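Local coordinates for interpain A (Prevotella intermedia, PDB 3BB7), which probably cleaves proteins as a cysteine protease of the C10 family, and is seen here as a zymogen fragment of prodomain and catalytic domain, at residues A268-V280 with N283-I296. The protein carries 1 engineered substitution. Numbering follows the deposited sequence.
Sequences AFVIDGYNKAGLV and NWGWNGDVDGYYKI
Val280 O accepts the backbone N of Tyr294 at 2.9 Å and also takes a CA-H...O contact from Tyr293. Val280 N returns a bond to Tyr294 O. This antiparallel pair joins strands 280-283 and 292-294 in the central sheet of the papain-like catalytic domain. On its other edge strand 280-283 pairs with 267-274, where Val270 and Asn283 exchange two nearly straight bonds. Strand 267-274 begins with His267, the predicted proton acceptor, and Ala268 packs near Ala116, the engineered replacement of the predicted nucleophile.

Phe269 and Trp284 form a T-shaped pair. Trp284 CZ3 lies over one face of the phenyl ring, 3.8 Å from Phe269 CD2, with the planes at 61°. Trp284 NE1 and Tyr294 OH both donate to Val290 O, which ties the two rings to the same carbonyl. Asn283 OD1 closes an Asx turn on Gly285 N and also binds Gln123, while ND2 binds Thr92.

At the other end, Ile296 CD1 meets Ile271 CD1 tip to tip at 3.8 Å. Ile296 CG2 packs on Val280 CG2 at 3.9 Å. Helix 234-246 covers this apolar group. The Tyr293 ring puts its CE1 edge against Asn275 N, and the side-chain amide plane of Asn275 is turned only 15° from the plane of the Tyr293 ring. The Lys295 chain is bent at chi4 (-88°). Its CG packs on Leu279 CG at 3.8 Å, and two waters bridge Lys295 NZ to Ala277 O.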
loop_
_atom_site.group_PDB
_atom_site.type_symbol
_atom_site.label_atom_id
_atom_site.label_comp_id
_atom_site.label_asym_id
_atom_site.label_seq_id
_atom_site.Cartn_x
_atom_site.Cartn_y
_atom_site.Cartn_z
ATOM N N ALA A 268 -2.269 3.512 2.143
ATOM C CA ALA A 268 -0.991 2.809 2.095
ATOM C C ALA A 268 -1.170 1.556 1.283
ATOM O O ALA A 268 -2.269 1.011 1.180
ATOM C CB ALA A 268 -0.453 2.481 3.525
ATOM N N PHE A 269 -0.077 1.110 0.685
ATOM C CA PHE A 269 -0.126 0.012 -0.236
ATOM C C PHE A 269 1.288 -0.497 -0.383
ATOM O O PHE A 269 2.229 0.067 0.210
ATOM C CB PHE A 269 -0.749 0.436 -1.587
ATOM C CG PHE A 269 -0.145 1.685 -2.212
ATOM C CD1 PHE A 269 0.963 1.614 -3.076
ATOM C CD2 PHE A 269 -0.716 2.929 -1.973
ATOM C CE1 PHE A 269 1.480 2.770 -3.681
ATOM C CE2 PHE A 269 -0.197 4.090 -2.591
ATOM C CZ PHE A 269 0.899 3.997 -3.413
ATOM N N VAL A 270 1.438 -1.557 -1.167
ATOM C CA VAL A 270 2.756 -2.125 -1.425
ATOM C C VAL A 270 3.118 -1.940 -2.897
ATOM O O VAL A 270 2.288 -2.235 -3.786
ATOM C CB VAL A 270 2.852 -3.629 -1.041
ATOM C CG1 VAL A 270 4.263 -4.169 -1.276
ATOM C CG2 VAL A 270 2.405 -3.805 0.403
ATOM N N ILE A 271 4.339 -1.460 -3.154
ATOM C CA ILE A 271 4.890 -1.531 -4.527
ATOM C C ILE A 271 5.701 -2.796 -4.587
ATOM O O ILE A 271 6.693 -2.964 -3.848
ATOM C CB ILE A 271 5.781 -0.319 -4.891
ATOM C CG1 ILE A 271 4.925 0.972 -4.904
ATOM C CG2 ILE A 271 6.541 -0.574 -6.244
ATOM C CD1 ILE A 271 5.782 2.221 -5.019
ATOM N N ASP A 272 5.319 -3.683 -5.490
ATOM C CA ASP A 272 5.956 -4.981 -5.556
ATOM C C ASP A 272 6.457 -5.360 -6.935
ATOM O O ASP A 272 6.678 -6.533 -7.222
ATOM C CB ASP A 272 5.060 -6.074 -4.955
ATOM C CG ASP A 272 3.835 -6.361 -5.769
ATOM O OD1 ASP A 272 3.224 -7.428 -5.519
ATOM O OD2 ASP A 272 3.466 -5.551 -6.666
ATOM N N GLY A 273 6.716 -4.355 -7.765
ATOM C CA GLY A 273 7.330 -4.625 -9.085
ATOM C C GLY A 273 7.271 -3.359 -9.919
ATOM O O GLY A 273 6.738 -2.322 -9.477
ATOM N N TYR A 274 7.747 -3.461 -11.153
ATOM C CA TYR A 274 7.632 -2.379 -12.128
ATOM C C TYR A 274 7.805 -2.961 -13.503
ATOM O O TYR A 274 8.379 -4.045 -13.657
ATOM C CB TYR A 274 8.657 -1.269 -11.895
ATOM C CG TYR A 274 10.124 -1.661 -11.955
ATOM C CD1 TYR A 274 10.835 -1.969 -10.801
ATOM C CD2 TYR A 274 10.805 -1.713 -13.173
ATOM C CE1 TYR A 274 12.171 -2.316 -10.867
ATOM C CE2 TYR A 274 12.141 -2.059 -13.241
ATOM C CZ TYR A 274 12.825 -2.331 -12.076
ATOM O OH TYR A 274 14.151 -2.669 -12.131
ATOM N N ASN A 275 7.274 -2.251 -14.494
ATOM C CA ASN A 275 7.421 -2.710 -15.872
ATOM C C ASN A 275 8.435 -1.854 -16.628
ATOM O O ASN A 275 9.013 -0.902 -16.069
ATOM C CB ASN A 275 6.055 -2.867 -16.596
ATOM C CG ASN A 275 5.350 -1.554 -16.902
ATOM O OD1 ASN A 275 5.918 -0.469 -16.795
ATOM N ND2 ASN A 275 4.063 -1.656 -17.283
ATOM N N LYS A 276 8.676 -2.201 -17.893
ATOM C CA LYS A 276 9.669 -1.492 -18.685
ATOM C C LYS A 276 9.348 -0.023 -18.916
ATOM O O LYS A 276 10.248 0.782 -19.113
ATOM C CB LYS A 276 9.850 -2.201 -20.023
ATOM C CG LYS A 276 10.453 -3.541 -19.862
ATOM C CD LYS A 276 10.680 -4.135 -21.238
ATOM C CE LYS A 276 11.395 -5.459 -21.161
ATOM N NZ LYS A 276 11.377 -6.119 -22.528
ATOM N N ALA A 277 8.058 0.324 -18.908
ATOM C CA ALA A 277 7.643 1.684 -19.088
ATOM C C ALA A 277 7.578 2.469 -17.772
ATOM O O ALA A 277 7.172 3.630 -17.764
ATOM C CB ALA A 277 6.303 1.690 -19.779
ATOM N N GLY A 278 8.017 1.852 -16.671
ATOM C CA GLY A 278 8.148 2.553 -15.401
ATOM C C GLY A 278 6.890 2.564 -14.542
ATOM O O GLY A 278 6.912 3.127 -13.442
ATOM N N LEU A 279 5.778 1.980 -15.020
ATOM C CA LEU A 279 4.624 1.770 -14.100
ATOM C C LEU A 279 4.999 0.811 -12.975
ATOM O O LEU A 279 5.803 -0.113 -13.168
ATOM C CB LEU A 279 3.403 1.218 -14.848
ATOM C CG LEU A 279 2.629 2.245 -15.678
ATOM C CD1 LEU A 279 3.427 2.704 -16.871
ATOM C CD2 LEU A 279 1.300 1.613 -16.083
ATOM N N VAL A 280 4.435 1.023 -11.790
ATOM C CA VAL A 280 4.750 0.149 -10.658
ATOM C C VAL A 280 3.601 -0.824 -10.388
ATOM O O VAL A 280 2.421 -0.466 -10.538
ATOM C CB VAL A 280 5.110 0.965 -9.402
ATOM C CG1 VAL A 280 6.415 1.714 -9.634
ATOM C CG2 VAL A 280 3.974 1.942 -9.016
ATOM N N ASN A 283 -0.142 -3.367 -4.854
ATOM C CA ASN A 283 -1.085 -4.146 -4.067
ATOM C C ASN A 283 -1.726 -3.195 -3.077
ATOM O O ASN A 283 -1.084 -2.766 -2.144
ATOM C CB ASN A 283 -0.358 -5.296 -3.375
ATOM C CG ASN A 283 -1.316 -6.249 -2.675
ATOM O OD1 ASN A 283 -2.208 -5.811 -1.951
ATOM N ND2 ASN A 283 -1.159 -7.558 -2.933
ATOM N N TRP A 284 -2.975 -2.823 -3.321
ATOM C CA TRP A 284 -3.631 -1.778 -2.531
ATOM C C TRP A 284 -4.048 -2.244 -1.143
ATOM O O TRP A 284 -4.455 -1.410 -0.335
ATOM C CB TRP A 284 -4.902 -1.267 -3.224
ATOM C CG TRP A 284 -4.685 -0.736 -4.619
ATOM C CD1 TRP A 284 -5.002 -1.370 -5.794
ATOM C CD2 TRP A 284 -4.129 0.538 -4.981
ATOM N NE1 TRP A 284 -4.683 -0.561 -6.868
ATOM C CE2 TRP A 284 -4.122 0.599 -6.400
ATOM C CE3 TRP A 284 -3.588 1.618 -4.245
ATOM C CZ2 TRP A 284 -3.634 1.691 -7.100
ATOM C CZ3 TRP A 284 -3.082 2.729 -4.981
ATOM C CH2 TRP A 284 -3.119 2.738 -6.382
ATOM N N GLY A 285 -4.000 -3.544 -0.882
ATOM C CA GLY A 285 -4.402 -4.087 0.422
ATOM C C GLY A 285 -5.909 -3.970 0.620
ATOM O O GLY A 285 -6.375 -3.757 1.725
ATOM N N TRP A 286 -6.671 -4.139 -0.465
ATOM C CA TRP A 286 -8.127 -4.080 -0.387
ATOM C C TRP A 286 -8.700 -5.317 -1.036
ATOM O O TRP A 286 -9.493 -5.240 -1.973
ATOM C CB TRP A 286 -8.699 -2.788 -0.962
ATOM C CG TRP A 286 -10.070 -2.484 -0.400
ATOM C CD1 TRP A 286 -11.277 -2.723 -1.002
ATOM C CD2 TRP A 286 -10.371 -1.905 0.894
ATOM N NE1 TRP A 286 -12.292 -2.326 -0.182
ATOM C CE2 TRP A 286 -11.772 -1.835 0.995
ATOM C CE3 TRP A 286 -9.587 -1.460 1.975
ATOM C CZ2 TRP A 286 -12.419 -1.294 2.126
ATOM C CZ3 TRP A 286 -10.228 -0.914 3.106
ATOM C CH2 TRP A 286 -11.630 -0.841 3.166
ATOM N N ASN A 287 -8.252 -6.472 -0.541
ATOM C CA ASN A 287 -8.755 -7.787 -0.967
ATOM C C ASN A 287 -8.512 -8.066 -2.436
ATOM O O ASN A 287 -9.278 -8.832 -3.068
ATOM C CB ASN A 287 -10.251 -7.931 -0.612
ATOM C CG ASN A 287 -10.514 -7.468 0.793
ATOM O OD1 ASN A 287 -10.007 -8.066 1.736
ATOM N ND2 ASN A 287 -11.187 -6.328 0.932
ATOM N N GLY A 288 -7.467 -7.435 -2.973
ATOM C CA GLY A 288 -7.095 -7.613 -4.373
ATOM C C GLY A 288 -7.829 -6.666 -5.314
ATOM O O GLY A 288 -7.439 -6.549 -6.496
ATOM N N ASP A 289 -8.830 -5.941 -4.820
ATOM C CA ASP A 289 -9.595 -5.069 -5.710
ATOM C C ASP A 289 -8.641 -4.099 -6.414
ATOM O O ASP A 289 -7.915 -3.349 -5.774
ATOM C CB ASP A 289 -10.589 -4.233 -4.930
ATOM C CG ASP A 289 -11.743 -5.045 -4.352
ATOM O OD1 ASP A 289 -12.586 -4.421 -3.638
ATOM O OD2 ASP A 289 -11.841 -6.271 -4.625
ATOM N N VAL A 290 -8.730 -4.099 -7.731
ATOM C CA VAL A 290 -7.989 -3.213 -8.638
ATOM C C VAL A 290 -6.464 -3.195 -8.514
ATOM O O VAL A 290 -5.822 -2.269 -8.996
ATOM C CB VAL A 290 -8.643 -1.787 -8.775
ATOM C CG1 VAL A 290 -10.082 -1.900 -9.299
ATOM C CG2 VAL A 290 -8.605 -0.977 -7.470
ATOM N N ASP A 291 -5.891 -4.261 -7.949
ATOM C CA ASP A 291 -4.431 -4.400 -7.979
ATOM C C ASP A 291 -3.999 -4.426 -9.451
ATOM O O ASP A 291 -4.728 -4.931 -10.321
ATOM C CB ASP A 291 -3.941 -5.672 -7.262
ATOM C CG ASP A 291 -4.136 -5.632 -5.766
ATOM O OD1 ASP A 291 -4.500 -4.563 -5.229
ATOM O OD2 ASP A 291 -3.874 -6.693 -5.117
ATOM N N GLY A 292 -2.839 -3.846 -9.742
ATOM C CA GLY A 292 -2.361 -3.743 -11.130
ATOM C C GLY A 292 -1.151 -2.850 -11.216
ATOM O O GLY A 292 -0.492 -2.603 -10.198
ATOM N N TYR A 293 -0.855 -2.353 -12.419
ATOM C CA TYR A 293 0.299 -1.469 -12.640
ATOM C C TYR A 293 -0.181 -0.050 -12.830
ATOM O O TYR A 293 -1.099 0.220 -13.615
ATOM C CB TYR A 293 1.062 -1.936 -13.863
ATOM C CG TYR A 293 1.959 -3.140 -13.620
ATOM C CD1 TYR A 293 3.344 -2.995 -13.543
ATOM C CD2 TYR A 293 1.422 -4.401 -13.429
ATOM C CE1 TYR A 293 4.167 -4.111 -13.353
ATOM C CE2 TYR A 293 2.240 -5.528 -13.236
ATOM C CZ TYR A 293 3.607 -5.359 -13.165
ATOM O OH TYR A 293 4.404 -6.477 -12.996
ATOM N N TYR A 294 0.454 0.866 -12.116
ATOM C CA TYR A 294 0.013 2.259 -12.057
ATOM C C TYR A 294 1.170 3.230 -12.142
ATOM O O TYR A 294 2.260 2.945 -11.661
ATOM C CB TYR A 294 -0.744 2.480 -10.729
ATOM C CG TYR A 294 -2.056 1.706 -10.708
ATOM C CD1 TYR A 294 -3.214 2.271 -11.247
ATOM C CD2 TYR A 294 -2.140 0.410 -10.180
ATOM C CE1 TYR A 294 -4.410 1.575 -11.299
ATOM C CE2 TYR A 294 -3.377 -0.306 -10.204
ATOM C CZ TYR A 294 -4.504 0.313 -10.755
ATOM O OH TYR A 294 -5.714 -0.342 -10.847
ATOM N N LYS A 295 0.933 4.389 -12.719
ATOM C CA LYS A 295 1.966 5.429 -12.733
ATOM C C LYS A 295 2.105 6.129 -11.391
ATOM O O LYS A 295 1.124 6.584 -10.786
ATOM C CB LYS A 295 1.635 6.457 -13.817
ATOM C CG LYS A 295 1.916 5.919 -15.229
ATOM C CD LYS A 295 1.888 7.004 -16.257
ATOM C CE LYS A 295 2.537 6.532 -17.552
ATOM N NZ LYS A 295 4.012 6.756 -17.593
ATOM N N ILE A 296 3.343 6.237 -10.934
ATOM C CA ILE A 296 3.667 7.128 -9.818
ATOM C C ILE A 296 4.754 8.155 -10.194
ATOM O O ILE A 296 4.922 9.159 -9.490
ATOM C CB ILE A 296 4.064 6.419 -8.504
ATOM C CG1 ILE A 296 5.376 5.658 -8.687
ATOM C CG2 ILE A 296 2.889 5.534 -7.992
ATOM C CD1 ILE A 296 6.048 5.239 -7.365
HETATM O O HOH W 1 0.603 -7.919 -5.470
HETATM O O HOH W 2 6.704 -6.166 -14.490
HETATM O O HOH W 3 5.854 5.512 -15.945
HETATM O O HOH W 4 5.426 4.936 -19.417
HETATM O O HOH W 5 5.391 5.341 -12.917
#